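Side-chain contacts in Asp/Glu-specific dipeptidyl-peptidase (Flavobacterium psychrophilum, PDB 5JXF), which removes dipeptides from the N-terminus of oligopeptides as a serine peptidase of family S46, with strict specificity for Asp or Glu at the P1 position: residues 88-92 with 93-97; 214-217 with 218-221; 718-722 with 723-727. One frame throughout, in Å; residues are numbered along the deposited sequence.

Contacts 1 and 3 are neighbours, their centres about 10 Å apart. They touch where Ser91 OG lies 2.7 Å from Glu722 OE2, a probable hydrogen bond that ties the hairpin turn to the end of the C-terminal helix. Contact 2 stands apart, about 20 Å from contact 1 and 21 Å from contact 3 between centres. It lies closest to the substrate site, the side chain of Lys221 being about 4 Å from the bound arginine and about 6 Å from that of His101, a probable charge-relay residue. Contact 1 is farther from the site, the side chain of Glu88 about 9 Å from that of Ser662 and about 12 Å from the bound aspartic acid; contact 3 is remote from it.

Contact 1: 88-92 with 93-97; sequences EVISP and KGLIL
The flat carboxylate of Glu88 lies alongside Leu97, both side chains pointing the same way. Glu88 OE2 rests 3.6 Å from the methyl Leu97 CD2, while Glu88 OE1 comes within 3.2 Å of Leu97 O. CG of Glu88 sits between the backbone N and the carbonyl carbon, and the bend at chi2 (-104°) lays the carboxylate beside Leu97. OE2 is buried without a polar partner and OE1 faces another acceptor, a setting that would probably raise the pKa of the group. Leu673 and Leu676 of strand 673-680 pack on the same acid. The backbones form a beta hairpin, strands 85-89 and 95-98, in the antiparallel sheet that probably corresponds to one barrel of the chymotrypsin-like fold; the second strand leads into the helix bearing His101, a charge-relay residue by similarity. Glu88 and Leu97 form a hydrogen-bonded pair, with Glu88 N to Leu97 O at 3.0 Å and Leu97 N to Glu88 O at 2.8 Å. Val89 and Ile96 follow as a non-hydrogen-bonded pair on the other face, where Val89 CG2 meets Ile96 CG2 at 4.1 Å and Phe140 and Val138 continue the packing. One step past this pair, Ile90 N bonds to Leu95 O almost straight at 2.9 Å (173° at H). The Ile90 side chain lies obliquely across those of Leu97 and Leu95, CD1 at 4.1 Å from Leu97 CB and CG1 against Leu95 CG. In the turn, Ser91 OG accepts from Lys93 N at 2.8 Å (167° at H), and Glu722 engages the same hydroxyl from outside.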
loop_
_atom_site.group_PDB
_atom_site.type_symbol
_atom_site.label_atom_id
_atom_site.label_comp_id
_atom_site.label_asym_id
_atom_site.label_seq_id
_atom_site.Cartn_x
_atom_site.Cartn_y
_atom_site.Cartn_z
ATOM N N GLU A 88 -16.412 24.051 -15.686
ATOM C CA GLU A 88 -15.758 24.981 -16.592
ATOM C C GLU A 88 -16.359 24.883 -17.987
ATOM O O GLU A 88 -16.694 23.802 -18.454
ATOM C CB GLU A 88 -14.252 24.750 -16.655
ATOM C CG GLU A 88 -13.853 23.377 -17.154
ATOM C CD GLU A 88 -13.403 22.478 -16.022
ATOM O OE1 GLU A 88 -13.923 22.646 -14.902
ATOM O OE2 GLU A 88 -12.522 21.625 -16.251
ATOM N N VAL A 89 -16.544 26.034 -18.626
ATOM C CA VAL A 89 -17.086 26.070 -19.981
ATOM C C VAL A 89 -16.009 25.703 -21.003
ATOM O O VAL A 89 -14.942 26.318 -21.020
ATOM C CB VAL A 89 -17.653 27.456 -20.325
ATOM C CG1 VAL A 89 -18.475 27.349 -21.586
ATOM C CG2 VAL A 89 -18.501 28.008 -19.143
ATOM N N ILE A 90 -16.279 24.721 -21.859
ATOM C CA ILE A 90 -15.242 24.276 -22.794
ATOM C C ILE A 90 -15.733 24.328 -24.238
ATOM O O ILE A 90 -15.151 23.745 -25.143
ATOM C CB ILE A 90 -14.734 22.858 -22.432
ATOM C CG1 ILE A 90 -15.862 21.838 -22.366
ATOM C CG2 ILE A 90 -14.044 22.879 -21.097
ATOM C CD1 ILE A 90 -15.344 20.383 -22.512
ATOM N N SER A 91 -16.793 25.095 -24.455
ATOM C CA SER A 91 -17.346 25.276 -25.791
ATOM C C SER A 91 -18.168 26.530 -25.920
ATOM O O SER A 91 -18.742 26.984 -24.938
ATOM C CB SER A 91 -18.193 24.050 -26.163
ATOM O OG SER A 91 -19.534 24.494 -26.374
ATOM N N PRO A 92 -18.226 27.102 -27.136
ATOM C CA PRO A 92 -19.095 28.285 -27.217
ATOM C C PRO A 92 -20.594 27.979 -27.252
ATOM O O PRO A 92 -21.357 28.891 -27.561
ATOM C CB PRO A 92 -18.657 28.965 -28.523
ATOM C CG PRO A 92 -18.075 27.779 -29.400
ATOM C CD PRO A 92 -17.395 26.902 -28.343
ATOM N N LYS A 93 -21.022 26.754 -26.952
ATOM C CA LYS A 93 -22.465 26.493 -26.892
ATOM C C LYS A 93 -22.904 25.926 -25.531
ATOM O O LYS A 93 -23.859 25.150 -25.446
ATOM C CB LYS A 93 -22.881 25.567 -28.041
ATOM C CG LYS A 93 -22.866 26.283 -29.397
ATOM C CD LYS A 93 -23.622 25.541 -30.490
ATOM C CE LYS A 93 -22.889 24.282 -30.893
ATOM N NZ LYS A 93 -23.444 23.714 -32.160
ATOM N N GLY A 94 -22.202 26.336 -24.472
ATOM C CA GLY A 94 -22.580 26.007 -23.108
ATOM C C GLY A 94 -22.137 24.653 -22.557
ATOM O O GLY A 94 -22.549 24.258 -21.471
ATOM N N LEU A 95 -21.325 23.929 -23.313
ATOM C CA LEU A 95 -20.781 22.652 -22.851
ATOM C C LEU A 95 -19.893 22.924 -21.676
ATOM O O LEU A 95 -18.936 23.689 -21.793
ATOM C CB LEU A 95 -19.994 21.954 -23.959
ATOM C CG LEU A 95 -19.525 20.528 -23.657
ATOM C CD1 LEU A 95 -20.740 19.692 -23.306
ATOM C CD2 LEU A 95 -18.783 19.919 -24.857
ATOM N N ILE A 96 -20.241 22.342 -20.527
ATOM C CA ILE A 96 -19.406 22.465 -19.331
ATOM C C ILE A 96 -18.889 21.116 -18.858
ATOM O O ILE A 96 -19.544 20.069 -18.997
ATOM C CB ILE A 96 -20.125 23.135 -18.123
ATOM C CG1 ILE A 96 -21.311 22.305 -17.651
ATOM C CG2 ILE A 96 -20.566 24.574 -18.453
ATOM C CD1 ILE A 96 -22.013 22.925 -16.483
ATOM N N LEU A 97 -17.716 21.171 -18.258
ATOM C CA LEU A 97 -17.024 19.977 -17.812
ATOM C C LEU A 97 -16.915 20.024 -16.293
ATOM O O LEU A 97 -16.638 21.076 -15.726
ATOM C CB LEU A 97 -15.643 19.887 -18.477
ATOM C CG LEU A 97 -14.747 18.732 -18.009
ATOM C CD1 LEU A 97 -15.318 17.419 -18.538
ATOM C CD2 LEU A 97 -13.311 18.950 -18.502
#

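Contact 2: 214-217 with 218-221; sequences APPS and LIGK
Pro216 O is gripped by two backbone donors of the following turn, Ile219 N at 2.9 Å and Gly220 N at 2.7 Å. The two bonds differ in direction: Gly220 N lies in the carbonyl plane and its N-H points almost straight at the oxygen (173°), whereas Ile219 N stands well above that plane and makes a more bent bond. One residue on, Lys221 N bonds to Ser217 O at 2.7 Å, completing the turn. Pro216 is thus the N-cap of the single-turn helix 217-220, which follows strand 197-214, and Lys221 is the first residue to leave helical geometry. Apolar contacts line the side of the prolines. Pro216 CG runs beside Ile219 CD1 at 3.9 Å, the two side chains pointing the same way; CG1 of Ile219 lies anti to the carbonyl carbon (chi1 -60°), which carries CD1 along the ring. Pro215 CB meets the branched Ile219 CB at 4.2 Å, and Pro215 CG sits 4.1 Å from Gly220 CA. Tyr705 and Ile709 of helix 703-713 cover Ile219 from outside. The aliphatic base of Lys221 folds back, CG lying 3.2 Å from Ser217 O, before the end of the chain leads away from 214-217; the side chain passes about 4 Å from the bound arginine. Ser217 OG is hydrogen-bonded to Leu118 O, and Phe104 of helix 100-109 packs against both Ser217 and Lys221.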
loop_
_atom_site.group_PDB
_atom_site.type_symbol
_atom_site.label_atom_id
_atom_site.label_comp_id
_atom_site.label_asym_id
_atom_site.label_seq_id
_atom_site.Cartn_x
_atom_site.Cartn_y
_atom_site.Cartn_z
ATOM N N ALA A 214 -21.465 11.077 -19.419
ATOM C CA ALA A 214 -20.740 10.531 -18.274
ATOM C C ALA A 214 -20.213 9.142 -18.586
ATOM O O ALA A 214 -20.914 8.336 -19.189
ATOM C CB ALA A 214 -21.620 10.485 -17.045
ATOM N N PRO A 215 -18.978 8.859 -18.148
ATOM C CA PRO A 215 -18.369 7.530 -18.285
ATOM C C PRO A 215 -19.015 6.552 -17.319
ATOM O O PRO A 215 -19.615 6.993 -16.331
ATOM C CB PRO A 215 -16.908 7.773 -17.901
ATOM C CG PRO A 215 -17.009 8.876 -16.857
ATOM C CD PRO A 215 -18.114 9.780 -17.391
ATOM N N PRO A 216 -18.880 5.246 -17.578
ATOM C CA PRO A 216 -19.267 4.263 -16.561
ATOM C C PRO A 216 -18.586 4.552 -15.232
ATOM O O PRO A 216 -17.503 5.143 -15.199
ATOM C CB PRO A 216 -18.796 2.929 -17.163
ATOM C CG PRO A 216 -17.768 3.303 -18.156
ATOM C CD PRO A 216 -18.248 4.602 -18.745
ATOM N N SER A 217 -19.244 4.180 -14.140
ATOM C CA SER A 217 -18.690 4.386 -12.805
ATOM C C SER A 217 -17.339 3.715 -12.628
ATOM O O SER A 217 -16.525 4.157 -11.825
ATOM C CB SER A 217 -19.649 3.862 -11.738
ATOM O OG SER A 217 -20.673 4.807 -11.469
ATOM N N LEU A 218 -17.100 2.635 -13.364
ATOM C CA LEU A 218 -15.831 1.932 -13.208
ATOM C C LEU A 218 -14.706 2.812 -13.735
ATOM O O LEU A 218 -13.588 2.725 -13.263
ATOM C CB LEU A 218 -15.861 0.566 -13.895
ATOM C CG LEU A 218 -16.679 -0.478 -13.116
ATOM C CD1 LEU A 218 -17.009 -1.669 -14.001
ATOM C CD2 LEU A 218 -15.978 -0.928 -11.810
ATOM N N ILE A 219 -15.003 3.701 -14.680
ATOM C CA ILE A 219 -14.013 4.715 -15.050
ATOM C C ILE A 219 -14.186 5.965 -14.183
ATOM O O ILE A 219 -13.198 6.506 -13.682
ATOM C CB ILE A 219 -14.085 5.046 -16.545
ATOM C CG1 ILE A 219 -13.818 3.761 -17.350
ATOM C CG2 ILE A 219 -13.050 6.101 -16.915
ATOM C CD1 ILE A 219 -13.983 3.934 -18.845
ATOM N N GLY A 220 -15.437 6.392 -13.973
ATOM C CA GLY A 220 -15.761 7.586 -13.185
ATOM C C GLY A 220 -15.258 7.573 -11.748
ATOM O O GLY A 220 -14.849 8.605 -11.205
ATOM N N LYS A 221 -15.298 6.406 -11.107
ATOM C CA LYS A 221 -14.710 6.276 -9.780
ATOM C C LYS A 221 -13.931 4.962 -9.660
ATOM O O LYS A 221 -14.099 4.204 -8.706
ATOM C CB LYS A 221 -15.791 6.384 -8.702
ATOM C CG LYS A 221 -17.065 5.608 -8.981
ATOM C CD LYS A 221 -18.193 6.071 -8.063
ATOM C CE LYS A 221 -17.758 6.061 -6.606
ATOM N NZ LYS A 221 -18.905 6.165 -5.666
#

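Contact 3: 718-722 with 723-727; sequences HLINE and MKLVH
Met723 packs back on the end of the short, weakly bonded helix 717-721 through both its backbone and its side chain. Met723 N donates to Ile720 O at 2.7 Å, an i to i+3 bond (158° at H) whose donor stands above the carbonyl plane. The thioether chain then runs back along the turn to Leu719 O, which CG and CE both touch: with CG anti to the carbonyl carbon (chi1 -52°) and the chain extended beyond, the terminal methyl CE comes within 3.4 Å of Leu719 O and 4.2 Å of Ile720 CG1. A weak bond from Glu722 N, at 3.4 Å, also reaches Leu719 O. On the neighbouring flank the methyl Ile720 CG2 meets Leu725 CD1 at 3.7 Å, the two side chains crossing at about a right angle. The next shell fixes these groups. Helix 703-713 supplies Leu707 against Met723 and Leu725, and Val710 against Ile720, while Met240 of strand 239-245 packs on Met723. Leu725 lies in the short strand 725-726, which pairs in parallel with strand 269-270, so the contact joins the final helix to the final strand of the chain. The Glu722 side chain leads away from 723-727; its OE2 hydrogen-bonds Ser91 OG and forms a salt bridge with Arg242. The methyl next to sulfur, slightly polarised, is probably a tolerable neighbour for Leu719 O, which takes a weak bond from Glu722 N.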
loop_
_atom_site.group_PDB
_atom_site.type_symbol
_atom_site.label_atom_id
_atom_site.label_comp_id
_atom_site.label_asym_id
_atom_site.label_seq_id
_atom_site.Cartn_x
_atom_site.Cartn_y
_atom_site.Cartn_z
ATOM N N HIS A 718 -18.753 14.077 -31.537
ATOM C CA HIS A 718 -19.502 15.300 -31.840
ATOM C C HIS A 718 -19.346 16.330 -30.716
ATOM O O HIS A 718 -19.309 17.526 -30.976
ATOM C CB HIS A 718 -20.986 14.999 -32.083
ATOM C CG HIS A 718 -21.690 14.425 -30.893
ATOM N ND1 HIS A 718 -21.460 13.144 -30.438
ATOM C CD2 HIS A 718 -22.613 14.962 -30.057
ATOM C CE1 HIS A 718 -22.214 12.915 -29.376
ATOM N NE2 HIS A 718 -22.922 14.002 -29.123
ATOM N N LEU A 719 -19.213 15.867 -29.474
ATOM C CA LEU A 719 -18.980 16.796 -28.377
ATOM C C LEU A 719 -17.595 17.414 -28.496
ATOM O O LEU A 719 -17.385 18.565 -28.108
ATOM C CB LEU A 719 -19.143 16.109 -27.032
ATOM C CG LEU A 719 -20.503 15.444 -26.860
ATOM C CD1 LEU A 719 -20.525 14.669 -25.548
ATOM C CD2 LEU A 719 -21.629 16.488 -26.914
ATOM N N ILE A 720 -16.653 16.663 -29.058
ATOM C CA ILE A 720 -15.306 17.183 -29.235
ATOM C C ILE A 720 -15.253 18.247 -30.325
ATOM O O ILE A 720 -14.546 19.245 -30.195
ATOM C CB ILE A 720 -14.317 16.061 -29.577
ATOM C CG1 ILE A 720 -14.305 15.031 -28.449
ATOM C CG2 ILE A 720 -12.922 16.632 -29.835
ATOM C CD1 ILE A 720 -13.130 14.114 -28.489
ATOM N N ASN A 721 -16.007 18.033 -31.397
ATOM C CA ASN A 721 -16.030 18.971 -32.514
ATOM C C ASN A 721 -16.442 20.363 -32.047
ATOM O O ASN A 721 -16.118 21.367 -32.681
ATOM C CB ASN A 721 -16.974 18.473 -33.617
ATOM C CG ASN A 721 -16.453 17.215 -34.314
ATOM O OD1 ASN A 721 -15.244 16.987 -34.378
ATOM N ND2 ASN A 721 -17.364 16.407 -34.849
ATOM N N GLU A 722 -17.139 20.388 -30.914
ATOM C CA GLU A 722 -17.627 21.602 -30.267
ATOM C C GLU A 722 -16.487 22.361 -29.591
ATOM O O GLU A 722 -16.584 23.557 -29.359
ATOM C CB GLU A 722 -18.687 21.221 -29.233
ATOM C CG GLU A 722 -19.795 22.179 -29.019
ATOM C CD GLU A 722 -20.781 21.651 -27.992
ATOM O OE1 GLU A 722 -21.231 20.496 -28.131
ATOM O OE2 GLU A 722 -21.075 22.386 -27.026
ATOM N N MET A 723 -15.405 21.664 -29.257
ATOM C CA MET A 723 -14.348 22.311 -28.483
ATOM C C MET A 723 -13.304 22.954 -29.391
ATOM O O MET A 723 -13.296 22.739 -30.591
ATOM C CB MET A 723 -13.681 21.314 -27.545
ATOM C CG MET A 723 -14.645 20.535 -26.656
ATOM S SD MET A 723 -13.765 19.171 -25.866
ATOM C CE MET A 723 -15.110 18.024 -25.590
ATOM N N LYS A 724 -12.438 23.770 -28.815
ATOM C CA LYS A 724 -11.293 24.266 -29.551
ATOM C C LYS A 724 -10.030 23.557 -29.036
ATOM O O LYS A 724 -9.507 23.894 -27.983
ATOM C CB LYS A 724 -11.172 25.778 -29.412
ATOM C CG LYS A 724 -9.913 26.348 -30.056
ATOM C CD LYS A 724 -9.893 27.859 -29.934
ATOM C CE LYS A 724 -8.732 28.477 -30.690
ATOM N NZ LYS A 724 -8.796 29.961 -30.610
ATOM N N LEU A 725 -9.572 22.556 -29.782
ATOM C CA LEU A 725 -8.380 21.789 -29.433
ATOM C C LEU A 725 -7.145 22.551 -29.874
ATOM O O LEU A 725 -7.074 22.987 -31.013
ATOM C CB LEU A 725 -8.438 20.414 -30.094
ATOM C CG LEU A 725 -9.709 19.627 -29.765
ATOM C CD1 LEU A 725 -9.653 18.250 -30.390
ATOM C CD2 LEU A 725 -9.908 19.518 -28.246
ATOM N N VAL A 726 -6.193 22.757 -28.976
ATOM C CA VAL A 726 -5.016 23.564 -29.316
ATOM C C VAL A 726 -3.695 22.871 -28.962
ATOM O O VAL A 726 -3.671 21.922 -28.172
ATOM C CB VAL A 726 -5.046 24.930 -28.613
ATOM C CG1 VAL A 726 -6.175 25.795 -29.183
ATOM C CG2 VAL A 726 -5.206 24.765 -27.097
ATOM N N HIS A 727 -2.604 23.377 -29.535
ATOM C CA HIS A 727 -1.257 22.833 -29.329
ATOM C C HIS A 727 -0.255 23.878 -28.836
ATOM O O HIS A 727 0.617 24.296 -29.590
ATOM C CB HIS A 727 -0.722 22.240 -30.627
ATOM C CG HIS A 727 -1.542 21.113 -31.167
ATOM N ND1 HIS A 727 -1.356 19.805 -30.776
ATOM C CD2 HIS A 727 -2.521 21.092 -32.101
ATOM C CE1 HIS A 727 -2.200 19.028 -31.429
ATOM N NE2 HIS A 727 -2.919 19.783 -32.239
#